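Local coordinates for hypothetical protein PP5205 (Pseudomonas putida, PDB 2G2X) that is of unknown function but adopts the EVE domain fold, related to the ASCH and PUA domains, and so may bind nucleic acid, at residues Met6-Asp11 / Ala24-Val29; Arg39-Gly44 / Ser95-Ala100; Gly44-Phe49 / Ala100-Phe105. All coordinates share one frame; numbering follows the deposited sequence.

Contact 1: residues Met6-Asp11 / Ala24-Val29; sequences MKSEPD and ARWDGV
Met-6, modelled as selenomethionine, lays its side chain across one face of the indole of Trp-26, the two chains running counter to one another. Its CB starts the contact 3.7 Å from CZ2 of Trp-26, on the benzo part of the ring. The bend at the last torsion (chi3 -73°) then keeps both SE and CE over the pyrrole part, with CE 3.7 Å from CD2 of Trp-26. SE sits 3.9 Å from the centroid of the five-membered ring of Trp-26 and 16° off its normal, a Met-aromatic contact joined by a CH-pi contact from the methyl.

Lys-7 takes part through its backbone. Its carbonyl O meets the indole edge, near the ring plane, 3.4 Å from CZ2 of Trp-26. A water donates to this O at 2.6 Å and accepts from NE1 of Trp-26 at 3.1 Å; lying in the plane of the indole, it bridges the buried N-H to strand 3-8.

Ser-8 brings its CB obliquely to the ring, 3.6 Å from CH2 of Trp-26, while its OG bonds to the carbonyl of Leu-13 and more weakly to a bound sulfate ion. Phe-47 meets the indole edge-to-face, and Phe-49 meets it with planes nearly perpendicular.

The axes of segments 6-8 and 24-26 stay 11.1 Å apart and cross at 108°, so side chains must span the gap. Three strands separate theirs in sheet order, and such meeting across a curved sheet's interior is characteristic of the barrel-like PUA-related fold.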
loop_
_atom_site.group_PDB
_atom_site.type_symbol
_atom_site.label_atom_id
_atom_site.label_comp_id
_atom_site.label_asym_id
_atom_site.label_seq_id
_atom_site.Cartn_x
_atom_site.Cartn_y
_atom_site.Cartn_z
HETATM N N MSE A 6 -0.491 -2.506 -0.847
HETATM C CA MSE A 6 -0.821 -1.394 0.035
HETATM C C MSE A 6 -2.040 -0.682 -0.502
HETATM O O MSE A 6 -2.134 -0.416 -1.699
HETATM C CB MSE A 6 0.343 -0.403 0.141
HETATM C CG MSE A 6 1.619 -1.019 0.685
HETATM SE SE MSE A 6 2.873 0.293 1.368
HETATM C CE MSE A 6 3.495 1.068 -0.304
ATOM N N LYS A 7 -2.968 -0.374 0.395
ATOM C CA LYS A 7 -4.194 0.309 0.033
ATOM C C LYS A 7 -4.011 1.820 0.069
ATOM O O LYS A 7 -3.255 2.354 0.880
ATOM C CB LYS A 7 -5.312 -0.055 1.006
ATOM C CG LYS A 7 -5.559 -1.534 1.196
ATOM C CD LYS A 7 -6.798 -1.733 2.064
ATOM C CE LYS A 7 -7.127 -3.203 2.247
ATOM N NZ LYS A 7 -8.410 -3.393 2.985
ATOM N N SER A 8 -4.733 2.500 -0.811
ATOM C CA SER A 8 -4.711 3.953 -0.888
ATOM C C SER A 8 -6.025 4.406 -1.508
ATOM O O SER A 8 -6.472 3.827 -2.494
ATOM C CB SER A 8 -3.553 4.436 -1.756
ATOM O OG SER A 8 -3.644 5.838 -1.958
ATOM N N GLU A 9 -6.645 5.427 -0.923
ATOM C CA GLU A 9 -7.902 5.953 -1.454
ATOM C C GLU A 9 -7.563 6.769 -2.695
ATOM O O GLU A 9 -6.774 7.704 -2.628
ATOM C CB GLU A 9 -8.592 6.849 -0.423
ATOM C CG GLU A 9 -10.050 7.157 -0.737
ATOM C CD GLU A 9 -10.677 8.095 0.279
ATOM O OE1 GLU A 9 -10.398 7.931 1.486
ATOM O OE2 GLU A 9 -11.456 8.986 -0.127
ATOM N N PRO A 10 -8.160 6.424 -3.845
ATOM C CA PRO A 10 -7.938 7.100 -5.127
ATOM C C PRO A 10 -7.851 8.629 -5.077
ATOM O O PRO A 10 -6.901 9.219 -5.594
ATOM C CB PRO A 10 -9.114 6.615 -5.972
ATOM C CG PRO A 10 -9.331 5.234 -5.464
ATOM C CD PRO A 10 -9.220 5.408 -3.969
ATOM N N ASP A 11 -8.841 9.270 -4.463
ATOM C CA ASP A 11 -8.853 10.725 -4.377
ATOM C C ASP A 11 -7.737 11.301 -3.514
ATOM O O ASP A 11 -7.448 12.495 -3.596
ATOM C CB ASP A 11 -10.215 11.226 -3.886
ATOM C CG ASP A 11 -11.303 11.058 -4.933
ATOM O OD1 ASP A 11 -11.036 11.361 -6.116
ATOM O OD2 ASP A 11 -12.426 10.637 -4.578
ATOM N N ALA A 24 6.704 9.558 -4.587
ATOM C CA ALA A 24 5.912 10.138 -3.510
ATOM C C ALA A 24 6.111 9.447 -2.168
ATOM O O ALA A 24 6.543 8.297 -2.104
ATOM C CB ALA A 24 4.438 10.114 -3.888
ATOM N N ARG A 25 5.789 10.155 -1.092
ATOM C CA ARG A 25 5.917 9.605 0.248
ATOM C C ARG A 25 4.635 8.868 0.637
ATOM O O ARG A 25 3.536 9.346 0.380
ATOM C CB ARG A 25 6.192 10.722 1.261
ATOM C CG ARG A 25 6.336 10.225 2.711
ATOM C CD ARG A 25 6.778 11.346 3.644
ATOM N NE ARG A 25 5.742 12.362 3.801
ATOM C CZ ARG A 25 5.981 13.669 3.829
ATOM N NH1 ARG A 25 7.222 14.122 3.703
ATOM N NH2 ARG A 25 4.982 14.524 3.992
ATOM N N TRP A 26 4.785 7.695 1.240
ATOM C CA TRP A 26 3.641 6.909 1.681
ATOM C C TRP A 26 3.553 7.138 3.190
ATOM O O TRP A 26 4.179 6.427 3.981
ATOM C CB TRP A 26 3.879 5.429 1.362
ATOM C CG TRP A 26 2.619 4.619 1.281
ATOM C CD1 TRP A 26 1.945 4.028 2.315
ATOM C CD2 TRP A 26 1.851 4.357 0.098
ATOM N NE1 TRP A 26 0.803 3.417 1.845
ATOM C CE2 TRP A 26 0.722 3.603 0.490
ATOM C CE3 TRP A 26 2.008 4.689 -1.257
ATOM C CZ2 TRP A 26 -0.246 3.175 -0.423
ATOM C CZ3 TRP A 26 1.041 4.262 -2.169
ATOM C CH2 TRP A 26 -0.069 3.513 -1.745
ATOM N N ASP A 27 2.792 8.152 3.583
ATOM C CA ASP A 27 2.660 8.503 4.996
ATOM C C ASP A 27 1.261 8.247 5.563
ATOM O O ASP A 27 0.350 7.876 4.832
ATOM C CB ASP A 27 3.027 9.982 5.186
ATOM C CG ASP A 27 2.266 10.898 4.232
ATOM O OD1 ASP A 27 1.074 10.628 3.979
ATOM O OD2 ASP A 27 2.852 11.893 3.749
ATOM N N GLY A 28 1.107 8.432 6.873
ATOM C CA GLY A 28 -0.192 8.255 7.499
ATOM C C GLY A 28 -0.585 6.882 8.019
ATOM O O GLY A 28 -1.690 6.719 8.530
ATOM N N VAL A 29 0.287 5.890 7.895
ATOM C CA VAL A 29 -0.041 4.559 8.390
ATOM C C VAL A 29 0.027 4.588 9.908
ATOM O O VAL A 29 1.071 4.901 10.489
ATOM C CB VAL A 29 0.936 3.489 7.863
ATOM C CG1 VAL A 29 0.595 2.132 8.471
ATOM C CG2 VAL A 29 0.855 3.418 6.348
HETATM O O HOH W 1 -1.665 1.808 2.894
#

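Contact 2: residues Arg39-Gly44 / Ser95-Ala100; sequences RAMSVG and SAVDVA
Arg-39 and Ser-95 mark the place where the two backbones come nearest, with the CA of Arg-39 7.3 Å from the CA of Ser-95. From there the irregular segment 39-44 runs in roughly the same direction as the extended strand segment 95-100 but at too great a distance for backbone pairing: the CA of Met-41 is already 8.5 Å from the CA of Val-97. Side chains therefore make the whole contact, at two separate points.

At the first, the arm of Arg-39 reaches out extended from CG to NE and presents its guanidinium side-on to a single oxygen. NE donates to OG of Ser-95 at 2.8 Å, with a fairly straight N-H...O angle of 161°. NH2 of the same arginine adds a more bent bond to OG of Ser-95 at 3.1 Å and 136°. The hydroxyl oxygen lies almost exactly in the guanidinium plane, and the pair of bonds should limit rotation of that plane. Replaced by alanine, this position would have no acceptor for the two N-H groups, and the guanidinium of Arg-39 would probably lose both bonds and be freer to turn.

The segment 39-44 is the connection from helix 32-38 to strand 46-51 in the EVE domain, and its meeting with strand 95-110 brings that connection against one side of the curved sheet of a PUA-related fold.

Met-41, a selenomethionine, drops inward with its chain fully stretched (chi3 178°). Its SE comes within 4.5 Å of CG2 of Val-97, a loose apolar touch. Trp-4, Met-6 and Ile-65 also pack on Met-41, while Val-97 rests against Trp-26 of the adjacent strand 23-26.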
loop_
_atom_site.group_PDB
_atom_site.type_symbol
_atom_site.label_atom_id
_atom_site.label_comp_id
_atom_site.label_asym_id
_atom_site.label_seq_id
_atom_site.Cartn_x
_atom_site.Cartn_y
_atom_site.Cartn_z
ATOM N N ARG A 39 8.275 -1.599 7.723
ATOM C CA ARG A 39 9.651 -1.710 8.191
ATOM C C ARG A 39 10.373 -2.948 7.684
ATOM O O ARG A 39 11.579 -3.092 7.867
ATOM C CB ARG A 39 9.675 -1.666 9.722
ATOM C CG ARG A 39 9.235 -0.309 10.267
ATOM C CD ARG A 39 9.103 -0.302 11.781
ATOM N NE ARG A 39 8.948 1.061 12.278
ATOM C CZ ARG A 39 8.945 1.398 13.561
ATOM N NH1 ARG A 39 9.083 0.466 14.498
ATOM N NH2 ARG A 39 8.833 2.673 13.905
ATOM N N ALA A 40 9.637 -3.843 7.043
ATOM C CA ALA A 40 10.230 -5.060 6.510
ATOM C C ALA A 40 10.547 -4.885 5.033
ATOM O O ALA A 40 11.254 -5.698 4.443
ATOM C CB ALA A 40 9.278 -6.237 6.702
HETATM N N MSE A 41 10.027 -3.817 4.438
HETATM C CA MSE A 41 10.251 -3.557 3.022
HETATM C C MSE A 41 11.674 -3.161 2.697
HETATM O O MSE A 41 12.383 -2.600 3.529
HETATM C CB MSE A 41 9.290 -2.473 2.524
HETATM C CG MSE A 41 7.834 -2.921 2.504
HETATM SE SE MSE A 41 6.589 -1.506 2.075
HETATM C CE MSE A 41 4.948 -2.512 2.083
ATOM N N SER A 42 12.091 -3.474 1.476
ATOM C CA SER A 42 13.425 -3.127 1.005
ATOM C C SER A 42 13.284 -2.324 -0.283
ATOM O O SER A 42 12.272 -2.440 -0.978
ATOM C CB SER A 42 14.242 -4.391 0.726
ATOM O OG SER A 42 14.456 -5.130 1.919
ATOM N N VAL A 43 14.289 -1.504 -0.590
ATOM C CA VAL A 43 14.267 -0.716 -1.816
ATOM C C VAL A 43 14.283 -1.700 -2.985
ATOM O O VAL A 43 15.073 -2.642 -3.001
ATOM C CB VAL A 43 15.494 0.220 -1.905
ATOM C CG1 VAL A 43 15.534 0.893 -3.267
ATOM C CG2 VAL A 43 15.422 1.282 -0.798
ATOM N N GLY A 44 13.400 -1.489 -3.953
ATOM C CA GLY A 44 13.327 -2.402 -5.079
ATOM C C GLY A 44 12.135 -3.343 -4.939
ATOM O O GLY A 44 11.719 -3.979 -5.912
ATOM N N SER A 95 6.335 5.075 10.871
ATOM C CA SER A 95 7.259 5.004 9.750
ATOM C C SER A 95 6.576 5.226 8.414
ATOM O O SER A 95 5.377 5.003 8.257
ATOM C CB SER A 95 7.949 3.635 9.726
ATOM O OG SER A 95 8.773 3.446 10.863
ATOM N N ALA A 96 7.365 5.667 7.446
ATOM C CA ALA A 96 6.874 5.899 6.102
ATOM C C ALA A 96 7.902 5.303 5.160
ATOM O O ALA A 96 8.991 4.923 5.586
ATOM C CB ALA A 96 6.733 7.396 5.845
ATOM N N VAL A 97 7.545 5.192 3.889
ATOM C CA VAL A 97 8.464 4.697 2.876
ATOM C C VAL A 97 8.143 5.539 1.659
ATOM O O VAL A 97 7.065 6.125 1.593
ATOM C CB VAL A 97 8.237 3.195 2.538
ATOM C CG1 VAL A 97 8.557 2.332 3.753
ATOM C CG2 VAL A 97 6.808 2.966 2.065
ATOM N N ASP A 98 9.074 5.631 0.714
ATOM C CA ASP A 98 8.823 6.402 -0.493
ATOM C C ASP A 98 8.608 5.430 -1.639
ATOM O O ASP A 98 9.265 4.389 -1.714
ATOM C CB ASP A 98 9.994 7.341 -0.800
ATOM C CG ASP A 98 10.094 8.493 0.187
ATOM O OD1 ASP A 98 9.085 8.793 0.862
ATOM O OD2 ASP A 98 11.179 9.102 0.281
ATOM N N VAL A 99 7.695 5.771 -2.541
ATOM C CA VAL A 99 7.380 4.889 -3.653
ATOM C C VAL A 99 7.461 5.562 -5.011
ATOM O O VAL A 99 7.513 6.787 -5.119
ATOM C CB VAL A 99 5.955 4.314 -3.499
ATOM C CG1 VAL A 99 5.804 3.652 -2.134
ATOM C CG2 VAL A 99 4.919 5.427 -3.679
ATOM N N ALA A 100 7.468 4.738 -6.054
ATOM C CA ALA A 100 7.513 5.228 -7.417
ATOM C C ALA A 100 6.636 4.318 -8.261
ATOM O O ALA A 100 6.447 3.137 -7.945
ATOM C CB ALA A 100 8.944 5.234 -7.938
#

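Contact 3: residues Gly44-Phe49 / Ala100-Phe105; sequences GDEFFF and AHVQTF
Phe-48 and Phe-105 both turn CG anti to their own carbonyl carbon (chi1 -73° and -60°), and these torsions bring an atom of the Phe-48 ring to the edge of the Phe-105 ring. The strands that carry them, 46-51 and 95-110, belong to the mixed sheet of the PUA-related EVE fold. They are not adjacent in it: strand 58-71 runs between them, antiparallel to both, and the touching parts accordingly point nearly the same way, 23° apart.

The ring contact is light. CE1 of Phe-48 lies 4.4 Å from CZ of Phe-105, near the plane of the Phe-105 ring and at its edge, whereas CZ comes to the Phe-48 ring obliquely. Trp-142 of helix 139-148 stacks on Phe-48, and Ile-59 touches Phe-105 from the intervening strand.

Toward the start of strand 46-51, the carboxylate end of Glu-46 reaches Val-102, its OE2 4.4 Å from the CG1 methyl of Val-102. This valine is half of a classic beta bulge: Val-102 and Gln-103 both face Ile-62, and the extra residue shifts the alternation of the strand, so that Val-102 points its side chain toward segment 44-49 and Phe-105, three positions on, does too. The amide of Gln-103 comes to the edge of the Phe-105 ring, with NE2 of Gln-103 lying in the ring plane 3.5 Å from CE1 of Phe-105.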
loop_
_atom_site.group_PDB
_atom_site.type_symbol
_atom_site.label_atom_id
_atom_site.label_comp_id
_atom_site.label_asym_id
_atom_site.label_seq_id
_atom_site.Cartn_x
_atom_site.Cartn_y
_atom_site.Cartn_z
ATOM N N GLY A 44 13.400 -1.489 -3.953
ATOM C CA GLY A 44 13.327 -2.402 -5.079
ATOM C C GLY A 44 12.135 -3.343 -4.939
ATOM O O GLY A 44 11.719 -3.979 -5.912
ATOM N N ASP A 45 11.588 -3.454 -3.730
ATOM C CA ASP A 45 10.429 -4.310 -3.528
ATOM C C ASP A 45 9.292 -3.698 -4.333
ATOM O O ASP A 45 9.239 -2.482 -4.532
ATOM C CB ASP A 45 10.023 -4.375 -2.047
ATOM C CG ASP A 45 10.880 -5.339 -1.233
ATOM O OD1 ASP A 45 11.713 -6.063 -1.818
ATOM O OD2 ASP A 45 10.711 -5.378 0.002
ATOM N N GLU A 46 8.386 -4.538 -4.806
ATOM C CA GLU A 46 7.259 -4.047 -5.577
ATOM C C GLU A 46 5.984 -4.370 -4.829
ATOM O O GLU A 46 5.948 -5.310 -4.034
ATOM C CB GLU A 46 7.264 -4.697 -6.958
ATOM C CG GLU A 46 8.499 -4.330 -7.752
ATOM C CD GLU A 46 8.656 -5.129 -9.025
ATOM O OE1 GLU A 46 8.798 -6.365 -8.927
ATOM O OE2 GLU A 46 8.646 -4.516 -10.118
ATOM N N PHE A 47 4.943 -3.581 -5.058
ATOM C CA PHE A 47 3.676 -3.831 -4.387
ATOM C C PHE A 47 2.489 -3.494 -5.280
ATOM O O PHE A 47 2.580 -2.641 -6.156
ATOM C CB PHE A 47 3.575 -3.014 -3.086
ATOM C CG PHE A 47 3.536 -1.507 -3.299
ATOM C CD1 PHE A 47 4.713 -0.766 -3.415
ATOM C CD2 PHE A 47 2.316 -0.833 -3.367
ATOM C CE1 PHE A 47 4.678 0.628 -3.589
ATOM C CE2 PHE A 47 2.262 0.558 -3.543
ATOM C CZ PHE A 47 3.446 1.290 -3.652
ATOM N N PHE A 48 1.377 -4.184 -5.063
ATOM C CA PHE A 48 0.172 -3.901 -5.819
ATOM C C PHE A 48 -0.453 -2.650 -5.207
ATOM O O PHE A 48 -0.591 -2.544 -3.983
ATOM C CB PHE A 48 -0.807 -5.081 -5.739
ATOM C CG PHE A 48 -0.377 -6.275 -6.556
ATOM C CD1 PHE A 48 -0.060 -6.127 -7.905
ATOM C CD2 PHE A 48 -0.269 -7.537 -5.977
ATOM C CE1 PHE A 48 0.363 -7.220 -8.675
ATOM C CE2 PHE A 48 0.151 -8.639 -6.730
ATOM C CZ PHE A 48 0.469 -8.479 -8.086
ATOM N N PHE A 49 -0.803 -1.694 -6.061
ATOM C CA PHE A 49 -1.414 -0.444 -5.634
ATOM C C PHE A 49 -2.920 -0.701 -5.609
ATOM O O PHE A 49 -3.534 -0.835 -6.664
ATOM C CB PHE A 49 -1.076 0.647 -6.652
ATOM C CG PHE A 49 -1.208 2.052 -6.120
ATOM C CD1 PHE A 49 -0.073 2.804 -5.843
ATOM C CD2 PHE A 49 -2.460 2.627 -5.927
ATOM C CE1 PHE A 49 -0.177 4.122 -5.377
ATOM C CE2 PHE A 49 -2.585 3.948 -5.460
ATOM C CZ PHE A 49 -1.443 4.695 -5.186
ATOM N N ALA A 100 7.468 4.738 -6.054
ATOM C CA ALA A 100 7.513 5.228 -7.417
ATOM C C ALA A 100 6.636 4.318 -8.261
ATOM O O ALA A 100 6.447 3.137 -7.945
ATOM C CB ALA A 100 8.944 5.234 -7.938
ATOM N N HIS A 101 6.094 4.888 -9.326
ATOM C CA HIS A 101 5.209 4.183 -10.236
ATOM C C HIS A 101 5.928 3.170 -11.105
ATOM O O HIS A 101 7.038 3.416 -11.571
ATOM C CB HIS A 101 4.506 5.194 -11.148
ATOM C CG HIS A 101 3.659 4.567 -12.214
ATOM N ND1 HIS A 101 2.320 4.299 -12.041
ATOM C CD2 HIS A 101 3.961 4.176 -13.477
ATOM C CE1 HIS A 101 1.830 3.775 -13.151
ATOM N NE2 HIS A 101 2.805 3.690 -14.038
ATOM N N VAL A 102 5.290 2.025 -11.319
ATOM C CA VAL A 102 5.856 1.005 -12.189
ATOM C C VAL A 102 4.900 0.761 -13.353
ATOM O O VAL A 102 5.294 0.840 -14.513
ATOM C CB VAL A 102 6.112 -0.325 -11.452
ATOM C CG1 VAL A 102 6.502 -1.401 -12.459
ATOM C CG2 VAL A 102 7.231 -0.152 -10.434
ATOM N N GLN A 103 3.637 0.487 -13.050
ATOM C CA GLN A 103 2.670 0.233 -14.111
ATOM C C GLN A 103 1.242 0.515 -13.673
ATOM O O GLN A 103 0.875 0.311 -12.514
ATOM C CB GLN A 103 2.777 -1.229 -14.573
ATOM C CG GLN A 103 2.357 -1.491 -16.019
ATOM C CD GLN A 103 2.345 -2.976 -16.365
ATOM O OE1 GLN A 103 2.650 -3.371 -17.494
ATOM N NE2 GLN A 103 1.980 -3.805 -15.395
ATOM N N THR A 104 0.436 0.999 -14.605
ATOM C CA THR A 104 -0.964 1.258 -14.315
ATOM C C THR A 104 -1.766 0.302 -15.188
ATOM O O THR A 104 -1.669 0.351 -16.415
ATOM C CB THR A 104 -1.364 2.721 -14.636
ATOM O OG1 THR A 104 -2.790 2.812 -14.780
ATOM C CG2 THR A 104 -0.709 3.178 -15.910
ATOM N N PHE A 105 -2.533 -0.585 -14.557
ATOM C CA PHE A 105 -3.342 -1.545 -15.307
ATOM C C PHE A 105 -4.428 -0.835 -16.104
ATOM O O PHE A 105 -5.011 0.142 -15.631
ATOM C CB PHE A 105 -3.993 -2.557 -14.365
ATOM C CG PHE A 105 -3.010 -3.362 -13.560
ATOM C CD1 PHE A 105 -1.678 -3.480 -13.965
ATOM C CD2 PHE A 105 -3.420 -4.035 -12.415
ATOM C CE1 PHE A 105 -0.773 -4.256 -13.243
ATOM C CE2 PHE A 105 -2.522 -4.820 -11.678
ATOM C CZ PHE A 105 -1.196 -4.929 -12.096
#

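The three contacts, their centres 12 to 13 Å apart, all reach the same sheet; contacts 1 and 2 meet on the face that holds Phe-47 and Phe-49, while the touching side chains of contact 3 lie on the other face of strand 46-51. Strand pairing joins contacts 1 and 2, with N of Trp-26 2.8 Å from O of Val-97. CE of Met-6 is 3.4 Å from CZ of Phe-47, whose CE1 is 3.5 Å from CG1 of Val-99 in contact 2. A sulfate lies about 3 Å (nearest atoms) from the Trp-26 side chain, and one, not necessarily the same, about 6 Å from that of Arg-39; probably from the crystallisation liquor, such ions may mark a pocket.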